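Local coordinates for protein putative citrate lyase (Ralstonia eutropha, PDB 3QQW) that is a putative magnesium-dependent lyase of the HpcH/HpaI aldolase and citrate lyase family, possibly acting on (S)-citramalyl-CoA, at residues G30-I35 / A72-S77; P47-T52 / A258-I263. All coordinates share one frame; numbering follows the deposited sequence.

Interaction 1: G30-I35 / A72-S77; sequences GSEKLI and ARMIAS
E32 and R73 meet in a two-pronged salt bridge between the first turn of helix 32-45 and the last turns of helix 64-76. The guanidinium of R73 comes end-on: NH2 donates to E32 OE1 at 2.9 Å, almost straight, and NH1 donates to E32 OE2 at 3.2 Å. Both oxygens lie close to the guanidinium plane, yet they are met from above the carboxylate plane, since the two flat groups are turned 60° apart. The pair is therefore bidentate but not coplanar. E32 reaches across fully extended, with CG trans to its own nitrogen (chi1 -174°), while the R73 chain bends at chi3 to bring its end round to the acid.

Beneath the charges lies M74, a selenomethionine that crosses E32 at about a right angle. Its SE rests 3.7 Å from E32 CG, against the aliphatic part of the acid. Folds at chi2 and chi3 bring its methyl CE up to the backbone of helix 32-45, 3.5 Å from E32 O. I35 closes the apolar side with its CG2 branch, 3.9 Å from M74 CB. Each helix end has its own serine: S31 OG caps helix 32-45 by accepting from L34 N, and S77 OG donates to M74 O at 2.7 Å.

Polar atoms thus form the outer layer and apolar ones the inner. M70 of helix 64-76 also touches E32 and I35. Two neighbouring helices are so joined on the outside of the TIM barrel, with I35 resting on A29 of strand 25-29 and C53 of strand 49-54.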
loop_
_atom_site.group_PDB
_atom_site.type_symbol
_atom_site.label_atom_id
_atom_site.label_comp_id
_atom_site.label_asym_id
_atom_site.label_seq_id
_atom_site.Cartn_x
_atom_site.Cartn_y
_atom_site.Cartn_z
ATOM N N GLY C 30 30.741 7.620 -15.191
ATOM C CA GLY C 30 31.137 6.323 -15.720
ATOM C C GLY C 30 32.516 6.256 -16.328
ATOM O O GLY C 30 33.037 5.162 -16.498
ATOM N N SER C 31 33.108 7.398 -16.700
ATOM C CA SER C 31 34.444 7.440 -17.283
ATOM C C SER C 31 35.456 7.998 -16.289
ATOM O O SER C 31 35.077 8.749 -15.390
ATOM C CB SER C 31 34.429 8.297 -18.542
ATOM O OG SER C 31 34.258 9.666 -18.219
ATOM N N GLU C 32 36.744 7.679 -16.482
ATOM C CA GLU C 32 37.841 8.187 -15.641
ATOM C C GLU C 32 37.848 9.735 -15.599
ATOM O O GLU C 32 38.000 10.318 -14.528
ATOM C CB GLU C 32 39.186 7.679 -16.172
ATOM C CG GLU C 32 40.349 8.049 -15.267
ATOM C CD GLU C 32 41.696 7.486 -15.660
ATOM O OE1 GLU C 32 41.749 6.427 -16.326
ATOM O OE2 GLU C 32 42.711 8.120 -15.305
ATOM N N LYS C 33 37.673 10.379 -16.774
ATOM C CA LYS C 33 37.616 11.835 -16.940
ATOM C C LYS C 33 36.492 12.429 -16.071
ATOM O O LYS C 33 36.752 13.312 -15.245
ATOM C CB LYS C 33 37.402 12.199 -18.428
ATOM N N LEU C 34 35.253 11.913 -16.239
ATOM C CA LEU C 34 34.097 12.398 -15.501
ATOM C C LEU C 34 34.163 12.073 -14.005
ATOM O O LEU C 34 33.674 12.881 -13.219
ATOM C CB LEU C 34 32.790 11.898 -16.113
ATOM C CG LEU C 34 32.481 12.441 -17.507
ATOM C CD1 LEU C 34 31.326 11.688 -18.112
ATOM C CD2 LEU C 34 32.182 13.931 -17.486
ATOM N N ILE C 35 34.786 10.927 -13.609
ATOM C CA ILE C 35 34.977 10.566 -12.206
ATOM C C ILE C 35 35.932 11.614 -11.578
ATOM O O ILE C 35 35.613 12.185 -10.530
ATOM C CB ILE C 35 35.464 9.102 -12.036
ATOM C CG1 ILE C 35 34.305 8.086 -12.301
ATOM C CG2 ILE C 35 36.083 8.869 -10.653
ATOM C CD1 ILE C 35 34.782 6.622 -12.777
ATOM N N ALA C 72 38.574 1.397 -9.057
ATOM C CA ALA C 72 39.346 1.142 -7.841
ATOM C C ALA C 72 40.522 2.104 -7.709
ATOM O O ALA C 72 40.700 2.694 -6.652
ATOM C CB ALA C 72 39.852 -0.299 -7.836
ATOM N N ARG C 73 41.286 2.296 -8.802
ATOM C CA ARG C 73 42.433 3.194 -8.860
ATOM C C ARG C 73 42.012 4.646 -8.558
ATOM O O ARG C 73 42.667 5.312 -7.775
ATOM C CB ARG C 73 43.143 3.083 -10.233
ATOM C CG ARG C 73 44.291 4.085 -10.402
ATOM C CD ARG C 73 45.117 3.944 -11.674
ATOM N NE ARG C 73 44.319 3.771 -12.892
ATOM C CZ ARG C 73 43.743 4.752 -13.588
ATOM N NH1 ARG C 73 43.836 6.015 -13.179
ATOM N NH2 ARG C 73 43.041 4.474 -14.679
HETATM N N MSE C 74 40.927 5.119 -9.166
HETATM C CA MSE C 74 40.401 6.470 -8.991
HETATM C C MSE C 74 39.962 6.690 -7.552
HETATM O O MSE C 74 40.288 7.720 -6.977
HETATM C CB MSE C 74 39.218 6.713 -9.967
HETATM C CG MSE C 74 39.686 6.855 -11.418
HETATM SE SE MSE C 74 41.027 8.262 -11.680
HETATM C CE MSE C 74 39.903 9.779 -11.609
ATOM N N ILE C 75 39.245 5.712 -6.960
ATOM C CA ILE C 75 38.735 5.792 -5.585
ATOM C C ILE C 75 39.934 5.790 -4.581
ATOM O O ILE C 75 39.904 6.529 -3.607
ATOM C CB ILE C 75 37.671 4.674 -5.303
ATOM C CG1 ILE C 75 36.374 4.946 -6.110
ATOM C CG2 ILE C 75 37.350 4.552 -3.809
ATOM C CD1 ILE C 75 35.261 3.879 -5.985
ATOM N N ALA C 76 40.969 4.998 -4.846
ATOM C CA ALA C 76 42.155 4.904 -3.996
ATOM C C ALA C 76 43.059 6.126 -4.113
ATOM O O ALA C 76 43.822 6.395 -3.194
ATOM C CB ALA C 76 42.959 3.658 -4.363
ATOM N N SER C 77 43.001 6.841 -5.243
ATOM C CA SER C 77 43.907 7.943 -5.563
ATOM C C SER C 77 43.737 9.163 -4.674
ATOM O O SER C 77 42.703 9.339 -4.041
ATOM C CB SER C 77 43.768 8.357 -7.027
ATOM O OG SER C 77 42.568 9.078 -7.231
#

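Interaction 2: P47-T52 / A258-I263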
loop_
_atom_site.group_PDB
_atom_site.type_symbol
_atom_site.label_atom_id
_atom_site.label_comp_id
_atom_site.label_asym_id
_atom_site.label_seq_id
_atom_site.Cartn_x
_atom_site.Cartn_y
_atom_site.Cartn_z
ATOM N N PRO C 47 31.920 18.198 0.275
ATOM C CA PRO C 47 31.262 16.891 0.071
ATOM C C PRO C 47 29.725 16.932 0.273
ATOM O O PRO C 47 29.149 16.080 0.957
ATOM C CB PRO C 47 31.982 15.978 1.072
ATOM C CG PRO C 47 32.425 16.891 2.171
ATOM C CD PRO C 47 32.732 18.214 1.513
ATOM N N VAL C 48 29.052 17.902 -0.388
ATOM C CA VAL C 48 27.577 18.101 -0.384
ATOM C C VAL C 48 26.925 17.040 -1.267
ATOM O O VAL C 48 25.714 16.858 -1.235
ATOM C CB VAL C 48 27.118 19.540 -0.775
ATOM C CG1 VAL C 48 27.635 20.563 0.224
ATOM C CG2 VAL C 48 27.508 19.905 -2.207
ATOM N N PHE C 49 27.742 16.329 -2.043
ATOM C CA PHE C 49 27.293 15.241 -2.891
ATOM C C PHE C 49 28.324 14.110 -2.884
ATOM O O PHE C 49 29.535 14.359 -2.742
ATOM C CB PHE C 49 27.012 15.715 -4.330
ATOM C CG PHE C 49 28.241 16.083 -5.133
ATOM C CD1 PHE C 49 28.837 17.337 -4.997
ATOM C CD2 PHE C 49 28.771 15.197 -6.063
ATOM C CE1 PHE C 49 29.949 17.683 -5.765
ATOM C CE2 PHE C 49 29.898 15.542 -6.818
ATOM C CZ PHE C 49 30.469 16.786 -6.673
ATOM N N ASP C 50 27.827 12.872 -3.019
ATOM C CA ASP C 50 28.648 11.693 -3.159
ATOM C C ASP C 50 28.864 11.409 -4.645
ATOM O O ASP C 50 28.085 11.851 -5.473
ATOM C CB ASP C 50 27.995 10.493 -2.474
ATOM C CG ASP C 50 28.008 10.524 -0.967
ATOM O OD1 ASP C 50 28.894 11.218 -0.385
ATOM O OD2 ASP C 50 27.189 9.807 -0.359
ATOM N N VAL C 51 29.921 10.671 -4.984
ATOM C CA VAL C 51 30.184 10.305 -6.372
ATOM C C VAL C 51 30.037 8.799 -6.498
ATOM O O VAL C 51 30.656 8.055 -5.749
ATOM C CB VAL C 51 31.573 10.795 -6.833
ATOM C CG1 VAL C 51 31.896 10.311 -8.239
ATOM C CG2 VAL C 51 31.661 12.308 -6.762
ATOM N N THR C 52 29.228 8.342 -7.441
ATOM C CA THR C 52 29.142 6.924 -7.731
ATOM C C THR C 52 29.863 6.665 -9.036
ATOM O O THR C 52 29.491 7.204 -10.078
ATOM C CB THR C 52 27.691 6.375 -7.744
ATOM O OG1 THR C 52 27.057 6.732 -6.526
ATOM C CG2 THR C 52 27.654 4.864 -7.879
ATOM N N ALA C 258 25.030 20.190 -13.227
ATOM C CA ALA C 258 24.092 21.291 -13.032
ATOM C C ALA C 258 22.917 20.883 -12.110
ATOM O O ALA C 258 22.230 21.755 -11.595
ATOM C CB ALA C 258 23.581 21.772 -14.379
ATOM N N GLN C 259 22.708 19.572 -11.884
ATOM C CA GLN C 259 21.625 19.040 -11.029
ATOM C C GLN C 259 21.978 19.036 -9.537
ATOM O O GLN C 259 21.067 19.028 -8.715
ATOM C CB GLN C 259 21.241 17.604 -11.432
ATOM C CG GLN C 259 20.863 17.441 -12.888
ATOM C CD GLN C 259 20.334 16.089 -13.234
ATOM O OE1 GLN C 259 20.884 15.064 -12.860
ATOM N NE2 GLN C 259 19.282 16.059 -14.030
ATOM N N ILE C 260 23.288 19.055 -9.190
ATOM C CA ILE C 260 23.793 18.940 -7.819
ATOM C C ILE C 260 23.245 20.041 -6.893
ATOM O O ILE C 260 22.525 19.699 -5.945
ATOM C CB ILE C 260 25.342 18.835 -7.762
ATOM C CG1 ILE C 260 25.808 17.570 -8.525
ATOM C CG2 ILE C 260 25.855 18.850 -6.290
ATOM C CD1 ILE C 260 27.267 17.450 -8.789
ATOM N N GLN C 261 23.587 21.320 -7.141
ATOM C CA GLN C 261 23.142 22.412 -6.290
ATOM C C GLN C 261 21.600 22.457 -6.171
ATOM O O GLN C 261 21.147 22.477 -5.027
ATOM C CB GLN C 261 23.736 23.755 -6.734
ATOM C CG GLN C 261 24.368 24.543 -5.576
ATOM C CD GLN C 261 25.616 23.909 -5.002
ATOM O OE1 GLN C 261 26.639 23.785 -5.671
ATOM N NE2 GLN C 261 25.545 23.506 -3.751
ATOM N N PRO C 262 20.770 22.350 -7.249
ATOM C CA PRO C 262 19.298 22.336 -7.043
ATOM C C PRO C 262 18.820 21.180 -6.146
ATOM O O PRO C 262 17.917 21.392 -5.338
ATOM C CB PRO C 262 18.731 22.185 -8.460
ATOM C CG PRO C 262 19.802 22.674 -9.349
ATOM C CD PRO C 262 21.099 22.328 -8.690
ATOM N N ILE C 263 19.458 19.990 -6.232
ATOM C CA ILE C 263 19.083 18.838 -5.398
ATOM C C ILE C 263 19.467 19.120 -3.942
ATOM O O ILE C 263 18.611 18.963 -3.065
ATOM C CB ILE C 263 19.653 17.492 -5.910
ATOM C CG1 ILE C 263 18.947 17.057 -7.224
ATOM C CG2 ILE C 263 19.526 16.386 -4.841
ATOM C CD1 ILE C 263 19.672 15.989 -8.059
#
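The backbones of F49 of strand 49-54 and I260 of helix 260-267 come to 7.1 Å between their CA atoms, and no hydrogen bond spans the gap. Side chains fill it. I260 meets the phenyl ring of F49 with both of its branches, in different ways. The end of the longer branch, CD1, caps the face: it stands 3.7 Å from the F49 ring centroid and only 7° off the ring normal, a CH-pi contact centred over the ring. All six ring carbons consequently lie at similar distances from this methyl, the nearest being CE2 and CD2. The shorter branch, CG2, lies beside the CG-CD1 edge, 3.6 Å from F49 CD1 and 3.9 Å from F49 CB.

The torsions explain the match. F49 holds CG between its backbone nitrogen and carbonyl carbon (chi1 71°), which brings the ring to the helix side, and chi2, near a right angle, presents its face. In I260, CG1 runs opposite the carbonyl carbon and the chain continues extended to CD1, so that the longer branch reaches the ring centre while CG2 stays at the CG-CD1 border.

At the margin, V48 CG2 approaches Q261 NE2 at 4.4 Å, a loose contact; the Q261 side chain starts away from the strand and folds back to reach it. The apolar pair is buried and lies away from the predicted substrate and magnesium sites.

L41 of helix 32-45 touches both F49 and I260, while C25 and H27 of strand 25-29 also touch the F49 side chain. On the helix side, I263 rests on C25 and on I236 of helix 233-247. The contact therefore packs helix 260-267, which follows the eighth strand, against the second strand and the first barrel helix.

In the fold
From the N terminus the chain runs through strand 25-29 into helix 32-45, then strand 49-54 and helix 64-76, where interaction 1 closes a loop of 36 residues by joining the two helices on either side of strand 49-54 in sequence. Interaction 2 begins inside that loop, at residues 47-52, on the same strand, and closes after 205 intervening residues, beyond the eighth strand, so the two cross rather than nest. The centres of interactions 1 and 2 are about 17 Å apart, and they do not touch. Interaction 1 ties two helices that follow each other closely in the chain; interaction 2 brings the helix after the last barrel strand back to the first barrel helix and the second strand.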